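PDB 3M9Q: protein male-specific lethal-3 from Drosophila melanogaster, which reads a methylated histone H3 tail through its chromodomain, as part of the MSL acetyltransferase complex that doubles transcription of the male X chromosome. Local coordinates for residues R74-A78 with T79-K83. The protein carries 1 engineered substitution. Numbering follows the deposited sequence. Where two conformers were deposited one is given.
Sequences RAVRA and TVLLK. Engineered in segment 74-78: Ala-75 (natural residue Cys).
Val-80 lays its CG2 methyl against Val-76, 3.7 Å from Val-76 CB, and the same methyl sits 3.3 Å from Arg-77 O. The first torsion of Val-80 (chi1 -57°) sets CG2 between its own backbone N and carbonyl carbon, which turns it back toward Val-76 and the Arg-77 carbonyl. Val-76 CG2 touches both Val-80 and Leu-81: beyond Val-80 it lies across the branched end of Leu-81, 3.9 Å from Leu-81 CD2. Two i to i+3 backbone bonds close the turn. Val-80 N donates to Arg-77 O at 3.3 Å, and Leu-81 N donates to Ala-78 O at 3.0 Å, both nearly straight. This is the short 3-10 turn of the chromodomain that carries the chain from strand 74-76 to strand 81-83, the two outermost strands of the curved antiparallel sheet. Buried Leu-81 also packs on Tyr-61, Val-26, Cys-28 and Phe-20; an alanine here would probably leave a gap beside Val-76 CG2 and strip these neighbours of a shared apolar partner. The side chain of Arg-77 leads away from the turn, bent at both chi2 and chi3, and its NH2 forms a salt bridge with Glu-16.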
loop_
_atom_site.group_PDB
_atom_site.type_symbol
_atom_site.label_atom_id
_atom_site.label_comp_id
_atom_site.label_asym_id
_atom_site.label_seq_id
_atom_site.Cartn_x
_atom_site.Cartn_y
_atom_site.Cartn_z
ATOM N N ARG A 74 -0.507 7.867 5.606
ATOM C CA ARG A 74 -1.795 7.823 4.876
ATOM C C ARG A 74 -2.500 6.480 5.069
ATOM O O ARG A 74 -1.847 5.463 5.218
ATOM C CB ARG A 74 -1.556 7.991 3.358
ATOM C CG ARG A 74 -1.066 9.338 2.877
ATOM C CD ARG A 74 -0.808 9.290 1.373
ATOM N NE ARG A 74 -1.626 8.280 0.704
ATOM C CZ ARG A 74 -1.172 7.394 -0.179
ATOM N NH1 ARG A 74 0.104 7.381 -0.546
ATOM N NH2 ARG A 74 -2.012 6.525 -0.714
ATOM N N ALA A 75 -3.829 6.496 5.014
ATOM C CA ALA A 75 -4.645 5.274 4.967
ATOM C C ALA A 75 -4.992 4.911 3.530
ATOM O O ALA A 75 -5.464 5.746 2.762
ATOM C CB ALA A 75 -5.923 5.443 5.794
ATOM N N VAL A 76 -4.751 3.654 3.185
ATOM C CA VAL A 76 -4.986 3.129 1.837
ATOM C C VAL A 76 -5.736 1.805 1.848
ATOM O O VAL A 76 -5.879 1.156 2.881
ATOM C CB VAL A 76 -3.655 2.923 1.062
ATOM C CG1 VAL A 76 -2.861 4.217 0.983
ATOM C CG2 VAL A 76 -2.811 1.815 1.693
ATOM N N ARG A 77 -6.217 1.427 0.673
ATOM C CA ARG A 77 -6.887 0.134 0.455
ATOM C C ARG A 77 -5.879 -0.927 0.012
ATOM O O ARG A 77 -4.785 -0.619 -0.449
ATOM C CB ARG A 77 -8.006 0.263 -0.585
ATOM C CG ARG A 77 -9.159 1.165 -0.163
ATOM C CD ARG A 77 -9.980 0.568 0.978
ATOM N NE ARG A 77 -10.761 -0.587 0.550
ATOM C CZ ARG A 77 -11.992 -0.517 0.060
ATOM N NH1 ARG A 77 -12.586 0.659 -0.050
ATOM N NH2 ARG A 77 -12.632 -1.621 -0.303
ATOM N N ALA A 78 -6.259 -2.184 0.158
ATOM C CA ALA A 78 -5.352 -3.296 -0.123
ATOM C C ALA A 78 -4.890 -3.295 -1.567
ATOM O O ALA A 78 -3.814 -3.794 -1.906
ATOM C CB ALA A 78 -6.022 -4.651 0.211
ATOM N N THR A 79 -5.703 -2.717 -2.432
ATOM C CA THR A 79 -5.459 -2.826 -3.870
ATOM C C THR A 79 -4.157 -2.147 -4.291
ATOM O O THR A 79 -3.581 -2.481 -5.323
ATOM C CB THR A 79 -6.614 -2.227 -4.673
ATOM O OG1 THR A 79 -6.773 -0.855 -4.313
ATOM C CG2 THR A 79 -7.899 -2.954 -4.378
ATOM N N VAL A 80 -3.690 -1.198 -3.494
ATOM C CA VAL A 80 -2.474 -0.461 -3.864
ATOM C C VAL A 80 -1.230 -1.004 -3.172
ATOM O O VAL A 80 -0.133 -0.477 -3.355
ATOM C CB VAL A 80 -2.611 1.059 -3.619
ATOM C CG1 VAL A 80 -3.813 1.617 -4.390
ATOM C CG2 VAL A 80 -2.715 1.385 -2.136
ATOM N N LEU A 81 -1.414 -2.074 -2.410
ATOM C CA LEU A 81 -0.320 -2.682 -1.637
ATOM C C LEU A 81 0.149 -3.997 -2.237
ATOM O O LEU A 81 -0.636 -4.775 -2.782
ATOM C CB LEU A 81 -0.767 -2.906 -0.191
ATOM C CG LEU A 81 -1.117 -1.643 0.590
ATOM C CD1 LEU A 81 -1.502 -2.016 2.025
ATOM C CD2 LEU A 81 0.036 -0.657 0.553
ATOM N N LEU A 82 1.448 -4.232 -2.124
ATOM C CA LEU A 82 2.080 -5.490 -2.511
ATOM C C LEU A 82 2.896 -6.055 -1.371
ATOM O O LEU A 82 3.532 -5.322 -0.621
ATOM C CB LEU A 82 3.005 -5.290 -3.708
ATOM C CG LEU A 82 2.371 -4.903 -5.045
ATOM C CD1 LEU A 82 3.444 -4.590 -6.079
ATOM C CD2 LEU A 82 1.427 -5.987 -5.556
ATOM N N LYS A 83 2.903 -7.375 -1.286
ATOM C CA LYS A 83 3.779 -8.092 -0.360
ATOM C C LYS A 83 5.252 -7.856 -0.692
ATOM O O LYS A 83 5.623 -7.688 -1.846
ATOM C CB LYS A 83 3.472 -9.588 -0.401
ATOM C CG LYS A 83 2.106 -9.968 0.158
ATOM C CD LYS A 83 2.090 -9.885 1.662
ATOM C CE LYS A 83 0.718 -10.166 2.247
ATOM N NZ LYS A 83 0.782 -10.186 3.728
#